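Local structure of interferon (Danio rerio, 3PIV) at residues A[50-61]-A[110-120]. The protein is a type I interferon, a secreted helical cytokine of antiviral defence that probably acts by binding a cell-surface cytokine receptor. Sequence-based numbering, arbitrary orientation.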
# COMPACT_ATOMS: atom_id res chain seq x y z
N ASP A 50 -3.87 -1.51 -16.31
CA ASP A 50 -4.65 -1.07 -15.17
C ASP A 50 -4.06 -1.60 -13.88
O ASP A 50 -4.07 -0.93 -12.84
CB ASP A 50 -6.10 -1.50 -15.33
CG ASP A 50 -6.80 -0.77 -16.44
OD1 ASP A 50 -6.69 0.47 -16.46
OD2 ASP A 50 -7.43 -1.42 -17.29
N GLN A 51 -3.55 -2.82 -13.93
CA GLN A 51 -2.95 -3.41 -12.74
C GLN A 51 -1.74 -2.60 -12.25
O GLN A 51 -1.61 -2.32 -11.06
CB GLN A 51 -2.58 -4.88 -12.98
CG GLN A 51 -3.82 -5.78 -13.14
CD GLN A 51 -3.48 -7.21 -13.52
OE1 GLN A 51 -2.62 -7.45 -14.36
NE2 GLN A 51 -4.17 -8.16 -12.89
N VAL A 52 -0.87 -2.24 -13.19
CA VAL A 52 0.33 -1.48 -12.88
C VAL A 52 0.00 -0.07 -12.39
O VAL A 52 0.62 0.42 -11.44
CB VAL A 52 1.24 -1.38 -14.10
CG1 VAL A 52 2.44 -0.46 -13.81
CG2 VAL A 52 1.70 -2.78 -14.54
N LYS A 53 -0.96 0.59 -13.03
CA LYS A 53 -1.40 1.91 -12.60
C LYS A 53 -1.91 1.81 -11.18
O LYS A 53 -1.64 2.67 -10.36
CB LYS A 53 -2.51 2.43 -13.49
CG LYS A 53 -2.10 2.77 -14.91
CD LYS A 53 -3.22 3.53 -15.59
CE LYS A 53 -3.06 3.55 -17.09
NZ LYS A 53 -3.85 4.68 -17.67
N PHE A 54 -2.66 0.74 -10.91
CA PHE A 54 -3.20 0.44 -9.58
C PHE A 54 -2.11 0.17 -8.55
O PHE A 54 -2.25 0.52 -7.38
CB PHE A 54 -4.14 -0.77 -9.64
CG PHE A 54 -4.73 -1.13 -8.29
CD1 PHE A 54 -5.81 -0.43 -7.78
CD2 PHE A 54 -4.17 -2.15 -7.52
CE1 PHE A 54 -6.34 -0.74 -6.53
CE2 PHE A 54 -4.70 -2.48 -6.26
CZ PHE A 54 -5.79 -1.78 -5.77
N LEU A 55 -1.04 -0.50 -8.98
CA LEU A 55 0.06 -0.76 -8.06
C LEU A 55 0.75 0.56 -7.69
O LEU A 55 1.06 0.78 -6.52
CB LEU A 55 1.05 -1.75 -8.64
CG LEU A 55 0.56 -3.20 -8.67
CD1 LEU A 55 1.53 -4.05 -9.47
CD2 LEU A 55 0.39 -3.75 -7.25
N VAL A 56 0.95 1.42 -8.67
CA VAL A 56 1.57 2.71 -8.40
C VAL A 56 0.71 3.54 -7.47
O VAL A 56 1.22 4.08 -6.50
CB VAL A 56 1.85 3.53 -9.66
CG1 VAL A 56 2.35 4.95 -9.28
CG2 VAL A 56 2.87 2.82 -10.51
N LEU A 57 -0.59 3.62 -7.75
CA LEU A 57 -1.51 4.38 -6.92
C LEU A 57 -1.47 3.90 -5.48
O LEU A 57 -1.33 4.70 -4.56
CB LEU A 57 -2.95 4.28 -7.45
CG LEU A 57 -3.27 5.09 -8.71
CD1 LEU A 57 -4.64 4.73 -9.18
CD2 LEU A 57 -3.14 6.61 -8.45
N THR A 58 -1.60 2.59 -5.29
CA THR A 58 -1.63 2.01 -3.95
C THR A 58 -0.29 2.15 -3.20
O THR A 58 -0.27 2.50 -2.01
CB THR A 58 -2.08 0.52 -4.00
OG1 THR A 58 -3.23 0.40 -4.85
CG2 THR A 58 -2.45 0.07 -2.61
N LEU A 59 0.82 1.90 -3.90
CA LEU A 59 2.12 2.09 -3.28
C LEU A 59 2.24 3.51 -2.76
O LEU A 59 2.71 3.76 -1.66
CB LEU A 59 3.25 1.80 -4.29
CG LEU A 59 3.55 0.33 -4.64
CD1 LEU A 59 4.43 0.29 -5.86
CD2 LEU A 59 4.21 -0.43 -3.48
N ASP A 60 1.80 4.46 -3.57
CA ASP A 60 2.00 5.85 -3.21
C ASP A 60 1.12 6.21 -2.02
O ASP A 60 1.53 7.00 -1.17
CB ASP A 60 1.74 6.77 -4.40
CG ASP A 60 2.88 6.78 -5.41
OD1 ASP A 60 3.94 6.18 -5.18
OD2 ASP A 60 2.71 7.40 -6.47
N HIS A 61 -0.06 5.59 -1.95
CA HIS A 61 -0.98 5.83 -0.84
C HIS A 61 -0.42 5.28 0.45
O HIS A 61 -0.52 5.90 1.50
CB HIS A 61 -2.36 5.21 -1.12
CG HIS A 61 -3.26 6.08 -1.94
ND1 HIS A 61 -3.89 5.64 -3.08
CD2 HIS A 61 -3.59 7.38 -1.80
CE1 HIS A 61 -4.60 6.63 -3.60
NE2 HIS A 61 -4.42 7.71 -2.86
N GLU A 110 -10.56 6.31 -13.65
CA GLU A 110 -10.88 4.91 -13.44
C GLU A 110 -11.50 4.72 -12.06
O GLU A 110 -11.14 5.42 -11.10
CB GLU A 110 -9.64 4.03 -13.59
CG GLU A 110 -9.11 3.92 -15.02
CD GLU A 110 -10.14 3.37 -16.01
OE1 GLU A 110 -11.02 2.56 -15.59
OE2 GLU A 110 -10.08 3.74 -17.20
N SER A 111 -12.43 3.79 -11.95
CA SER A 111 -13.09 3.58 -10.68
C SER A 111 -12.11 3.04 -9.63
O SER A 111 -12.29 3.27 -8.43
CB SER A 111 -14.26 2.61 -10.85
OG SER A 111 -13.80 1.33 -11.23
N TYR A 112 -11.07 2.35 -10.06
CA TYR A 112 -10.10 1.85 -9.08
C TYR A 112 -9.33 2.97 -8.39
O TYR A 112 -9.05 2.88 -7.20
CB TYR A 112 -9.18 0.77 -9.66
CG TYR A 112 -8.37 1.15 -10.88
CD1 TYR A 112 -7.21 1.92 -10.77
CD2 TYR A 112 -8.73 0.68 -12.14
CE1 TYR A 112 -6.46 2.23 -11.90
CE2 TYR A 112 -8.00 1.00 -13.26
CZ TYR A 112 -6.86 1.77 -13.14
OH TYR A 112 -6.13 2.07 -14.27
N GLU A 113 -9.01 4.04 -9.12
CA GLU A 113 -8.33 5.19 -8.51
C GLU A 113 -9.24 5.88 -7.49
O GLU A 113 -8.81 6.25 -6.40
CB GLU A 113 -7.88 6.19 -9.58
CG GLU A 113 -7.27 7.46 -8.99
CD GLU A 113 -6.80 8.45 -10.05
OE1 GLU A 113 -6.58 8.04 -11.21
OE2 GLU A 113 -6.64 9.64 -9.72
N ILE A 114 -10.50 6.04 -7.85
CA ILE A 114 -11.48 6.60 -6.94
C ILE A 114 -11.68 5.75 -5.68
O ILE A 114 -11.63 6.26 -4.56
CB ILE A 114 -12.84 6.80 -7.66
CG1 ILE A 114 -12.67 7.75 -8.86
CG2 ILE A 114 -13.88 7.29 -6.68
CD1 ILE A 114 -13.90 7.94 -9.73
N ARG A 115 -11.88 4.45 -5.85
CA ARG A 115 -12.13 3.55 -4.73
C ARG A 115 -10.92 3.42 -3.82
O ARG A 115 -11.06 3.51 -2.60
CB ARG A 115 -12.60 2.18 -5.22
CG ARG A 115 -13.83 2.24 -6.14
CD ARG A 115 -14.16 0.89 -6.78
NE ARG A 115 -14.49 -0.14 -5.79
CZ ARG A 115 -14.90 -1.37 -6.08
NH1 ARG A 115 -15.06 -1.73 -7.34
NH2 ARG A 115 -15.17 -2.23 -5.12
N ILE A 116 -9.73 3.21 -4.39
CA ILE A 116 -8.53 3.09 -3.56
C ILE A 116 -8.26 4.37 -2.77
O ILE A 116 -7.89 4.32 -1.59
CB ILE A 116 -7.28 2.62 -4.36
CG1 ILE A 116 -6.19 2.11 -3.41
CG2 ILE A 116 -6.72 3.75 -5.27
CD1 ILE A 116 -6.59 0.93 -2.57
N LYS A 117 -8.40 5.53 -3.38
CA LYS A 117 -8.27 6.79 -2.67
C LYS A 117 -9.28 6.84 -1.54
O LYS A 117 -8.96 7.12 -0.44
CB LYS A 117 -8.51 7.95 -3.58
CG LYS A 117 -8.26 9.23 -2.92
CD LYS A 117 -8.52 10.40 -3.79
CE LYS A 117 -7.51 11.49 -3.57
NZ LYS A 117 -7.92 12.83 -4.08
N ARG A 118 -10.51 6.51 -1.86
CA ARG A 118 -11.57 6.48 -0.87
C ARG A 118 -11.20 5.60 0.33
O ARG A 118 -11.43 5.96 1.50
CB ARG A 118 -12.84 5.98 -1.55
CG ARG A 118 -14.11 6.04 -0.74
CD ARG A 118 -15.29 5.53 -1.58
NE ARG A 118 -15.74 6.52 -2.57
CZ ARG A 118 -16.12 6.22 -3.81
NH1 ARG A 118 -16.11 4.97 -4.24
NH2 ARG A 118 -16.53 7.19 -4.61
N HIS A 119 -10.62 4.44 0.07
CA HIS A 119 -10.20 3.57 1.16
C HIS A 119 -9.10 4.21 2.02
O HIS A 119 -9.16 4.19 3.25
CB HIS A 119 -9.76 2.21 0.62
CG HIS A 119 -8.94 1.42 1.59
ND1 HIS A 119 -9.44 0.94 2.78
CD2 HIS A 119 -7.64 1.03 1.54
CE1 HIS A 119 -8.49 0.27 3.42
NE2 HIS A 119 -7.39 0.32 2.69
N PHE A 120 -8.09 4.79 1.39
CA PHE A 120 -7.01 5.37 2.17
C PHE A 120 -7.45 6.61 2.94
O PHE A 120 -6.94 6.88 4.02
CB PHE A 120 -5.77 5.62 1.31
CG PHE A 120 -4.94 4.40 1.13
CD1 PHE A 120 -3.92 4.11 2.03
CD2 PHE A 120 -5.22 3.49 0.12
CE1 PHE A 120 -3.16 2.95 1.90
CE2 PHE A 120 -4.48 2.33 -0.02
CZ PHE A 120 -3.45 2.05 0.87
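His61 lays its CB over the centre of the Phe120 ring, 3.4 Å from the ring centroid, a CH-pi contact almost on the normal, and Ile116 O lies in plane at the edge of that ring. The imidazole continues nearly parallel to the phenyl plane but slid aside, so the two rings barely overlap, and its CE1 reaches Lys117 CA at 3.8 Å. The Tyr112 ring has Glu110 CB over the rim of one face, while Leu57 CD1 and Asp50 OD1 lie at its edge. With CG between backbone N and carbonyl carbon (chi1 57°), this ring projects as a knob among Asp50, Lys53, Phe54 and Leu57, and Tyr112 OH donates to the anti side of Asp50 OD1 (2.8 Å). Ile116 is the next knob, one turn on, set among Phe54, Leu57, Thr58 and His61. Thr58 OG1 lies over the centre of one face of the Phe54 ring and donates a hydrogen bond to Phe54 O (2.7 Å). The His61 side chain also lies about 3 Å from a bound nickel ion. Segments 50-61 and 111-120 run in the same direction at 22° within the four-helix-cytokine-type bundle; helix 37-44 packs on Phe54, Thr58 and Tyr112, and His147 of helix 134-158 meets Phe120.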